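Local coordinates for protein aryl acylamidase (bacterium CSBL00001, PDB 4YJI) that probably hydrolyses N-acyl anilides to the aromatic amine and the free acid, as an amidase of the amidase signature family, at residues L82-F87 and G180-G185; Y136-T141 and M325-T330; A187-A192 and C431-T436. The protein carries 1 engineered substitution. All blocks are in the same frame, centred on the assembly; numbering follows the deposited sequence.

In the fold
The three contacts surround one bound N-(4-hydroxyphenyl)acetamide, with centres about 12 Å apart for contact 1 with either of the others and about 13 Å between contacts 2 and 3. Contact 1 joins the edge strand 80-84 of a small sheet to the edge strand 178-183 of the large mixed sheet. Contact 2 sets the loop after strand 126-131 against helix 315-339. Contact 3 packs residues 187-192, which follow strand 178-183 and lead into helix 190-194, against residues 431-436, which lead into helix 434-439. Contacts 1 and 2 alternate along the sequence, as do contacts 2 and 3, whereas contact 1 closes before contact 3 opens. The pocket is thus assembled from pieces distant in sequence.

Contact 1: residues L82-F87 and G180-G185; sequences LMKDLF and GGTDGG. With TYL (N-(4-hydroxyphenyl)acetamide (tylenol)), chain C.
Leu86 and Thr182 meet beside the aromatic ring of the bound ligand: Leu86 CD2 lies over one face, 3.6 Å from TYL C3, and Thr182 OG1 comes to the edge at the same TYL C3. The backbone of Gly184 runs across the opposite face, and TYL O4 lies near the Phe87 ring, 4.1 Å from Phe87 CE2. The amidase signature fold brings two strands together here, 82-84 and 180-183, edge strands of different sheets running nearly parallel (16°). Gly180 N donates an almost straight bond to Leu82 O (3.2 Å), and a water bridges Leu82 O and Gly180 O. Lys84, with CG anti to the backbone N (chi1 178°) and the chain fully extended beyond, carries its NZ along this seam to Thr182 OG1 (2.9 Å) and, more weakly, to Thr182 O. The same amine bonds Ser163 and Ser164, and the pairing with Ser163 is consistent with the Ser-cisSer-Lys triad of the family. Past the strand end, successive backbone amides converge on the ligand's carbonyl oxygen in the manner of an oxyanion hole: Gly184 N and Gly185 N each lie 2.7 Å from TYL O.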
loop_
_atom_site.group_PDB
_atom_site.type_symbol
_atom_site.label_atom_id
_atom_site.label_comp_id
_atom_site.label_asym_id
_atom_site.label_seq_id
_atom_site.Cartn_x
_atom_site.Cartn_y
_atom_site.Cartn_z
ATOM N N LEU A 82 -8.637 -0.725 -9.469
ATOM C CA LEU A 82 -9.573 -0.380 -8.413
ATOM C C LEU A 82 -8.883 0.496 -7.370
ATOM O O LEU A 82 -7.659 0.390 -7.169
ATOM C CB LEU A 82 -10.137 -1.639 -7.744
ATOM C CG LEU A 82 -11.142 -2.490 -8.518
ATOM C CD1 LEU A 82 -10.436 -3.484 -9.434
ATOM C CD2 LEU A 82 -12.064 -3.211 -7.544
ATOM N N MET A 83 -9.665 1.355 -6.717
ATOM C CA MET A 83 -9.149 2.239 -5.659
ATOM C C MET A 83 -9.491 1.667 -4.283
ATOM O O MET A 83 -10.354 0.813 -4.160
ATOM C CB MET A 83 -9.725 3.654 -5.784
ATOM C CG MET A 83 -11.214 3.736 -5.437
ATOM S SD MET A 83 -11.897 5.421 -5.421
ATOM C CE MET A 83 -10.890 6.194 -4.158
ATOM N N LYS A 84 -8.813 2.162 -3.254
ATOM C CA LYS A 84 -9.001 1.688 -1.882
ATOM C C LYS A 84 -10.123 2.427 -1.158
ATOM O O LYS A 84 -10.213 3.651 -1.237
ATOM C CB LYS A 84 -7.690 1.857 -1.120
ATOM C CG LYS A 84 -7.718 1.461 0.346
ATOM C CD LYS A 84 -6.331 1.706 0.947
ATOM C CE LYS A 84 -6.289 1.361 2.421
ATOM N NZ LYS A 84 -4.912 1.614 2.972
ATOM N N ASP A 85 -10.949 1.687 -0.421
ATOM C CA ASP A 85 -12.027 2.290 0.367
ATOM C C ASP A 85 -11.527 2.782 1.741
ATOM O O ASP A 85 -11.919 2.259 2.781
ATOM C CB ASP A 85 -13.165 1.282 0.542
ATOM C CG ASP A 85 -14.344 1.850 1.319
ATOM O OD1 ASP A 85 -14.491 3.100 1.364
ATOM O OD2 ASP A 85 -15.121 1.035 1.881
ATOM N N LEU A 86 -10.646 3.774 1.733
ATOM C CA LEU A 86 -10.194 4.413 2.960
ATOM C C LEU A 86 -9.956 5.887 2.669
ATOM O O LEU A 86 -9.012 6.241 1.957
ATOM C CB LEU A 86 -8.921 3.746 3.505
ATOM C CG LEU A 86 -8.329 4.403 4.753
ATOM C CD1 LEU A 86 -9.365 4.470 5.865
ATOM C CD2 LEU A 86 -7.078 3.659 5.228
ATOM N N PHE A 87 -10.821 6.735 3.227
ATOM C CA PHE A 87 -10.900 8.151 2.860
ATOM C C PHE A 87 -11.009 8.302 1.340
ATOM O O PHE A 87 -10.489 9.250 0.760
ATOM C CB PHE A 87 -9.700 8.932 3.396
ATOM C CG PHE A 87 -9.635 8.976 4.904
ATOM C CD1 PHE A 87 -10.507 9.780 5.624
ATOM C CD2 PHE A 87 -8.715 8.201 5.592
ATOM C CE1 PHE A 87 -10.456 9.819 7.015
ATOM C CE2 PHE A 87 -8.660 8.230 6.984
ATOM C CZ PHE A 87 -9.532 9.042 7.693
ATOM N N GLY A 180 -4.616 0.629 -6.359
ATOM C CA GLY A 180 -4.159 1.749 -5.558
ATOM C C GLY A 180 -4.184 1.451 -4.074
ATOM O O GLY A 180 -5.124 0.832 -3.572
ATOM N N GLY A 181 -3.141 1.888 -3.377
ATOM C CA GLY A 181 -3.067 1.744 -1.935
ATOM C C GLY A 181 -2.801 3.094 -1.293
ATOM O O GLY A 181 -2.396 4.043 -1.960
ATOM N N THR A 182 -3.058 3.191 0.005
ATOM C CA THR A 182 -2.653 4.369 0.765
ATOM C C THR A 182 -1.813 3.846 1.913
ATOM O O THR A 182 -1.867 2.656 2.209
ATOM C CB THR A 182 -3.843 5.183 1.276
ATOM O OG1 THR A 182 -4.543 4.435 2.279
ATOM C CG2 THR A 182 -4.799 5.526 0.120
ATOM N N ASP A 183 -1.012 4.703 2.532
ATOM C CA ASP A 183 0.047 4.209 3.410
ATOM C C ASP A 183 0.315 5.245 4.505
ATOM O O ASP A 183 0.792 6.346 4.227
ATOM C CB ASP A 183 1.295 3.907 2.548
ATOM C CG ASP A 183 2.409 3.146 3.288
ATOM O OD1 ASP A 183 2.809 3.564 4.391
ATOM O OD2 ASP A 183 2.925 2.142 2.732
ATOM N N GLY A 184 -0.012 4.891 5.751
ATOM C CA GLY A 184 0.214 5.775 6.882
ATOM C C GLY A 184 1.132 5.116 7.905
ATOM O O GLY A 184 1.740 5.797 8.738
ATOM N N GLY A 185 1.231 3.792 7.825
ATOM C CA GLY A 185 2.112 3.009 8.683
ATOM C C GLY A 185 2.680 1.821 7.927
ATOM O O GLY A 185 3.323 0.945 8.514
HETATM C C1 TYL C . -3.298 3.693 7.353
HETATM C C2 TYL C . -3.366 3.964 5.991
HETATM C C3 TYL C . -3.844 5.196 5.566
HETATM C C4 TYL C . -4.255 6.135 6.504
HETATM C C5 TYL C . -4.196 5.857 7.863
HETATM C C6 TYL C . -3.720 4.627 8.294
HETATM N N TYL C . -2.826 2.449 7.813
HETATM C C TYL C . -1.608 1.899 7.443
HETATM C CM TYL C . -1.276 0.546 8.035
HETATM O O4 TYL C . -4.743 7.387 6.079
HETATM O O TYL C . -0.846 2.480 6.685
HETATM O O HOH W 1 -7.267 -0.624 -4.568
#

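Contact 2: residues Y136-T141 and M325-T330; sequences YGFRGT and MIAIPT. With TYL (N-(4-hydroxyphenyl)acetamide (tylenol)), chain C.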
loop_
_atom_site.group_PDB
_atom_site.type_symbol
_atom_site.label_atom_id
_atom_site.label_comp_id
_atom_site.label_asym_id
_atom_site.label_seq_id
_atom_site.Cartn_x
_atom_site.Cartn_y
_atom_site.Cartn_z
ATOM N N TYR A 136 -10.706 2.793 9.541
ATOM C CA TYR A 136 -9.759 3.909 9.653
ATOM C C TYR A 136 -8.307 3.531 9.352
ATOM O O TYR A 136 -7.381 4.249 9.737
ATOM C CB TYR A 136 -9.837 4.547 11.046
ATOM C CG TYR A 136 -10.921 5.591 11.174
ATOM C CD1 TYR A 136 -10.852 6.777 10.450
ATOM C CD2 TYR A 136 -12.013 5.407 12.025
ATOM C CE1 TYR A 136 -11.837 7.753 10.563
ATOM C CE2 TYR A 136 -13.010 6.382 12.140
ATOM C CZ TYR A 136 -12.911 7.550 11.404
ATOM O OH TYR A 136 -13.877 8.533 11.490
ATOM N N GLY A 137 -8.114 2.412 8.655
ATOM C CA GLY A 137 -6.787 1.926 8.314
ATOM C C GLY A 137 -5.961 1.488 9.519
ATOM O O GLY A 137 -4.746 1.302 9.414
ATOM N N PHE A 138 -6.614 1.296 10.658
ATOM C CA PHE A 138 -5.873 1.255 11.926
ATOM C C PHE A 138 -5.394 -0.147 12.325
ATOM O O PHE A 138 -5.569 -0.561 13.473
ATOM C CB PHE A 138 -6.726 1.858 13.051
ATOM C CG PHE A 138 -5.922 2.638 14.075
ATOM C CD1 PHE A 138 -5.137 1.984 15.003
ATOM C CD2 PHE A 138 -5.970 4.021 14.109
ATOM C CE1 PHE A 138 -4.395 2.691 15.943
ATOM C CE2 PHE A 138 -5.242 4.731 15.051
ATOM C CZ PHE A 138 -4.443 4.060 15.965
ATOM N N ARG A 139 -4.770 -0.855 11.384
ATOM C CA ARG A 139 -4.088 -2.130 11.639
ATOM C C ARG A 139 -3.437 -2.652 10.361
ATOM O O ARG A 139 -3.807 -2.233 9.252
ATOM C CB ARG A 139 -5.050 -3.189 12.198
ATOM C CG ARG A 139 -6.276 -3.445 11.342
ATOM C CD ARG A 139 -7.250 -4.393 12.047
ATOM N NE ARG A 139 -7.787 -3.789 13.264
ATOM C CZ ARG A 139 -8.229 -4.472 14.318
ATOM N NH1 ARG A 139 -8.193 -5.805 14.321
ATOM N NH2 ARG A 139 -8.694 -3.812 15.378
ATOM N N GLY A 140 -2.488 -3.577 10.522
ATOM C CA GLY A 140 -1.759 -4.169 9.411
ATOM C C GLY A 140 -2.417 -5.396 8.803
ATOM O O GLY A 140 -1.803 -6.111 8.006
ATOM N N THR A 141 -3.672 -5.627 9.179
ATOM C CA THR A 141 -4.506 -6.678 8.603
ATOM C C THR A 141 -5.735 -6.057 7.955
ATOM O O THR A 141 -6.075 -4.913 8.243
ATOM C CB THR A 141 -4.966 -7.674 9.667
ATOM O OG1 THR A 141 -5.498 -6.937 10.777
ATOM C CG2 THR A 141 -3.797 -8.532 10.122
ATOM N N MET A 325 -0.142 9.517 16.879
ATOM C CA MET A 325 -0.077 10.382 15.702
ATOM C C MET A 325 -1.226 10.156 14.714
ATOM O O MET A 325 -1.768 11.115 14.153
ATOM C CB MET A 325 1.246 10.184 14.965
ATOM C CG MET A 325 2.451 10.734 15.688
ATOM S SD MET A 325 3.953 10.257 14.791
ATOM C CE MET A 325 3.806 11.302 13.356
ATOM N N ILE A 326 -1.574 8.898 14.483
ATOM C CA ILE A 326 -2.683 8.544 13.597
ATOM C C ILE A 326 -4.042 8.803 14.259
ATOM O O ILE A 326 -5.014 9.167 13.594
ATOM C CB ILE A 326 -2.587 7.053 13.167
ATOM C CG1 ILE A 326 -1.427 6.864 12.196
ATOM C CG2 ILE A 326 -3.874 6.576 12.498
ATOM C CD1 ILE A 326 -1.757 7.318 10.783
ATOM N N ALA A 327 -4.102 8.623 15.576
ATOM C CA ALA A 327 -5.351 8.807 16.317
ATOM C C ALA A 327 -5.837 10.254 16.322
ATOM O O ALA A 327 -7.041 10.487 16.358
ATOM C CB ALA A 327 -5.194 8.310 17.776
ATOM N N ILE A 328 -4.932 11.233 16.325
ATOM C CA ILE A 328 -5.396 12.621 16.413
ATOM C C ILE A 328 -6.243 13.007 15.170
ATOM O O ILE A 328 -7.375 13.474 15.326
ATOM C CB ILE A 328 -4.222 13.621 16.634
ATOM C CG1 ILE A 328 -3.570 13.381 17.999
ATOM C CG2 ILE A 328 -4.732 15.065 16.550
ATOM C CD1 ILE A 328 -2.238 14.112 18.187
ATOM N N PRO A 329 -5.741 12.776 13.940
ATOM C CA PRO A 329 -6.666 13.039 12.822
ATOM C C PRO A 329 -7.877 12.094 12.751
ATOM O O PRO A 329 -8.903 12.472 12.185
ATOM C CB PRO A 329 -5.780 12.864 11.576
ATOM C CG PRO A 329 -4.547 12.152 12.051
ATOM C CD PRO A 329 -4.360 12.565 13.466
ATOM N N THR A 330 -7.760 10.885 13.299
ATOM C CA THR A 330 -8.897 9.968 13.352
ATOM C C THR A 330 -10.001 10.542 14.235
ATOM O O THR A 330 -11.185 10.486 13.893
ATOM C CB THR A 330 -8.485 8.584 13.900
ATOM O OG1 THR A 330 -7.484 8.009 13.051
ATOM C CG2 THR A 330 -9.672 7.662 13.938
HETATM C C1 TYL C . -3.298 3.693 7.353
HETATM C C2 TYL C . -3.366 3.964 5.991
HETATM C C3 TYL C . -3.844 5.196 5.566
HETATM C C4 TYL C . -4.255 6.135 6.504
HETATM C C5 TYL C . -4.196 5.857 7.863
HETATM C C6 TYL C . -3.720 4.627 8.294
HETATM N N TYL C . -2.826 2.449 7.813
HETATM C C TYL C . -1.608 1.899 7.443
HETATM C CM TYL C . -1.276 0.546 8.035
HETATM O O4 TYL C . -4.743 7.387 6.079
HETATM O O TYL C . -0.846 2.480 6.685
HETATM O O HOH W 2 -7.275 7.167 10.317
#
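Thr330 presses its methyl onto the ring of Tyr136, CG2 sitting 3.6 Å from the ring centroid and only 10° off the ring normal, a CH-pi contact centred on the face. The Thr330 methyl is anti to the backbone N (chi1 of OG1 -60°), which turns CG2 toward the aromatic ring while the hydroxyl points back along the helix. A second close point lies one helical turn earlier, where Phe138 CE2 touches Ile326 CG2 at 3.4 Å; Ala327 N and Thr330 OG1 lie farther off at the edge of the Phe138 ring, near its plane. Phe138 is the centre of an inverse gamma turn, which carries the loop from Gly137 on to Arg139. The helix involved, 315-339, is kinked where Pro329 lacks an amide hydrogen, and Thr330 OG1 folds back onto Ile326 O (2.8 Å), giving that carbonyl a second donor besides Thr330 N. On the side facing the ligand the direct packing gives way to water: one water donates to Tyr136 O and to Thr330 OG1 (2.9 Å). Helix 354-362 backs the Phe138 side through Trp359, while Tyr136 OH bonds Ser333. On the pocket side, Ile326 CD1 approaches the ligand ring, and TYL N donates to Gly137 O (2.8 Å), a bond close to straight at 165°.

Contact 3: residues A187-A192 and C431-T436; sequences AIRIPA and CMTYLT. Engineered in segment 187-192: Ala187 (natural residue Ser). With TYL (N-(4-hydroxyphenyl)acetamide (tylenol)), chain C.
Arg189 meets Thr433 at its root and at its guanidinium. Its CB rests against Thr433 CG2 at 3.9 Å; the chain then leaves with CG anti to the carbonyl carbon and bends at CG-CD (chi3 -78°), bringing a face of the guanidinium against Thr433. Thr433 CB lies 3.4 Å above that face, offset toward its rim on the NH1 side. At the tip, NH1 donates to Thr433 O (3.0 Å, 136° at the hydrogen), with NH2 adding a weak bond to the same oxygen; Arg189 NH1 also lies 2.8 Å from Thr436 OG1. Thr436 N reaches Thr433 O from the opposite face of its carbonyl plane. Type I turn 431-434 leads into helix 434-439, and its first residue, Cys431, packs SG on Ile190 CD1 (3.6 Å) of helix 190-194. Thr433 OG1 bonds Gly185 O, and Thr436 OG1 bonds Gln201. Two residues before Arg189, the engineered Ala187, serine in the natural protein, places CB 3.1 Å from TYL O, and its N makes a weak bond to the same atom. The natural serine is probably the nucleophile, as in other members of the family. Because Arg189 NH2 also forms a salt bridge with Asp183 OD1, and Asp183 OD2 accepts from Ile188 N, the arginine's charge is probably balanced inside the core and probably helps to hold the ligand-binding loop 183-188 in shape.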
loop_
_atom_site.group_PDB
_atom_site.type_symbol
_atom_site.label_atom_id
_atom_site.label_comp_id
_atom_site.label_asym_id
_atom_site.label_seq_id
_atom_site.Cartn_x
_atom_site.Cartn_y
_atom_site.Cartn_z
ATOM N N ALA A 187 0.761 0.662 4.716
ATOM C CA ALA A 187 -0.340 -0.065 4.083
ATOM C C ALA A 187 -0.198 -0.358 2.579
ATOM O O ALA A 187 -0.960 -1.153 2.052
ATOM C CB ALA A 187 -1.628 0.659 4.327
ATOM N N ILE A 188 0.755 0.259 1.887
ATOM C CA ILE A 188 1.045 -0.137 0.506
ATOM C C ILE A 188 1.937 -1.382 0.523
ATOM O O ILE A 188 1.848 -2.262 -0.345
ATOM C CB ILE A 188 1.746 1.003 -0.277
ATOM C CG1 ILE A 188 0.755 2.123 -0.611
ATOM C CG2 ILE A 188 2.392 0.495 -1.547
ATOM C CD1 ILE A 188 1.452 3.448 -0.954
ATOM N N ARG A 189 2.791 -1.446 1.536
ATOM C CA ARG A 189 3.907 -2.386 1.561
ATOM C C ARG A 189 3.595 -3.647 2.357
ATOM O O ARG A 189 4.056 -4.732 1.999
ATOM C CB ARG A 189 5.153 -1.692 2.145
ATOM C CG ARG A 189 5.609 -0.485 1.294
ATOM C CD ARG A 189 6.512 0.469 2.061
ATOM N NE ARG A 189 5.757 1.329 2.977
ATOM C CZ ARG A 189 6.277 1.875 4.069
ATOM N NH1 ARG A 189 7.544 1.625 4.389
ATOM N NH2 ARG A 189 5.530 2.645 4.849
ATOM N N ILE A 190 2.838 -3.490 3.437
ATOM C CA ILE A 190 2.456 -4.627 4.301
ATOM C C ILE A 190 1.702 -5.718 3.532
ATOM O O ILE A 190 2.142 -6.875 3.521
ATOM C CB ILE A 190 1.602 -4.161 5.519
ATOM C CG1 ILE A 190 2.407 -3.229 6.444
ATOM C CG2 ILE A 190 1.047 -5.370 6.301
ATOM C CD1 ILE A 190 1.508 -2.295 7.254
ATOM N N PRO A 191 0.587 -5.371 2.852
ATOM C CA PRO A 191 -0.091 -6.472 2.154
ATOM C C PRO A 191 0.683 -6.953 0.920
ATOM O O PRO A 191 0.508 -8.104 0.516
ATOM C CB PRO A 191 -1.456 -5.862 1.775
ATOM C CG PRO A 191 -1.205 -4.406 1.693
ATOM C CD PRO A 191 -0.170 -4.112 2.758
ATOM N N ALA A 192 1.527 -6.103 0.334
ATOM C CA ALA A 192 2.366 -6.538 -0.775
ATOM C C ALA A 192 3.295 -7.664 -0.306
ATOM O O ALA A 192 3.401 -8.691 -0.969
ATOM C CB ALA A 192 3.168 -5.376 -1.357
ATOM N N CYS A 431 4.733 -4.159 11.991
ATOM C CA CYS A 431 4.878 -3.537 10.673
ATOM C C CYS A 431 6.037 -2.552 10.663
ATOM O O CYS A 431 5.822 -1.347 10.782
ATOM C CB CYS A 431 3.599 -2.808 10.271
ATOM S SG CYS A 431 2.102 -3.821 10.412
ATOM N N MET A 432 7.246 -3.054 10.464
ATOM C CA MET A 432 8.456 -2.239 10.570
ATOM C C MET A 432 8.495 -1.115 9.534
ATOM O O MET A 432 9.269 -0.165 9.648
ATOM C CB MET A 432 9.675 -3.146 10.453
ATOM C CG MET A 432 9.633 -4.298 11.462
ATOM S SD MET A 432 11.204 -5.175 11.537
ATOM C CE MET A 432 11.093 -6.198 10.072
ATOM N N THR A 433 7.627 -1.236 8.534
ATOM C CA THR A 433 7.395 -0.204 7.534
ATOM C C THR A 433 7.110 1.204 8.075
ATOM O O THR A 433 7.380 2.192 7.378
ATOM C CB THR A 433 6.203 -0.605 6.656
ATOM O OG1 THR A 433 5.137 -1.040 7.505
ATOM C CG2 THR A 433 6.592 -1.747 5.732
ATOM N N TYR A 434 6.575 1.319 9.293
ATOM C CA TYR A 434 6.098 2.632 9.728
ATOM C C TYR A 434 7.236 3.626 9.961
ATOM O O TYR A 434 6.994 4.840 10.056
ATOM C CB TYR A 434 5.206 2.532 10.986
ATOM C CG TYR A 434 5.866 2.062 12.279
ATOM C CD1 TYR A 434 6.777 2.867 12.965
ATOM C CD2 TYR A 434 5.515 0.845 12.851
ATOM C CE1 TYR A 434 7.358 2.443 14.161
ATOM C CE2 TYR A 434 6.084 0.417 14.037
ATOM C CZ TYR A 434 7.006 1.213 14.687
ATOM O OH TYR A 434 7.576 0.771 15.870
ATOM N N LEU A 435 8.467 3.128 10.032
ATOM C CA LEU A 435 9.612 4.023 10.158
ATOM C C LEU A 435 9.679 5.054 9.005
ATOM O O LEU A 435 10.053 6.201 9.238
ATOM C CB LEU A 435 10.916 3.224 10.225
ATOM C CG LEU A 435 11.063 2.319 11.453
ATOM C CD1 LEU A 435 12.398 1.581 11.444
ATOM C CD2 LEU A 435 10.901 3.114 12.736
ATOM N N THR A 436 9.327 4.668 7.775
ATOM C CA THR A 436 9.360 5.653 6.674
ATOM C C THR A 436 8.157 6.609 6.676
ATOM O O THR A 436 8.210 7.665 6.040
ATOM C CB THR A 436 9.419 4.998 5.272
ATOM O OG1 THR A 436 8.231 4.228 5.047
ATOM C CG2 THR A 436 10.664 4.123 5.126
HETATM C C1 TYL C . -3.298 3.693 7.353
HETATM C C2 TYL C . -3.366 3.964 5.991
HETATM C C3 TYL C . -3.844 5.196 5.566
HETATM C C4 TYL C . -4.255 6.135 6.504
HETATM C C5 TYL C . -4.196 5.857 7.863
HETATM C C6 TYL C . -3.720 4.627 8.294
HETATM N N TYL C . -2.826 2.449 7.813
HETATM C C TYL C . -1.608 1.899 7.443
HETATM C CM TYL C . -1.276 0.546 8.035
HETATM O O4 TYL C . -4.743 7.387 6.079
HETATM O O TYL C . -0.846 2.480 6.685
#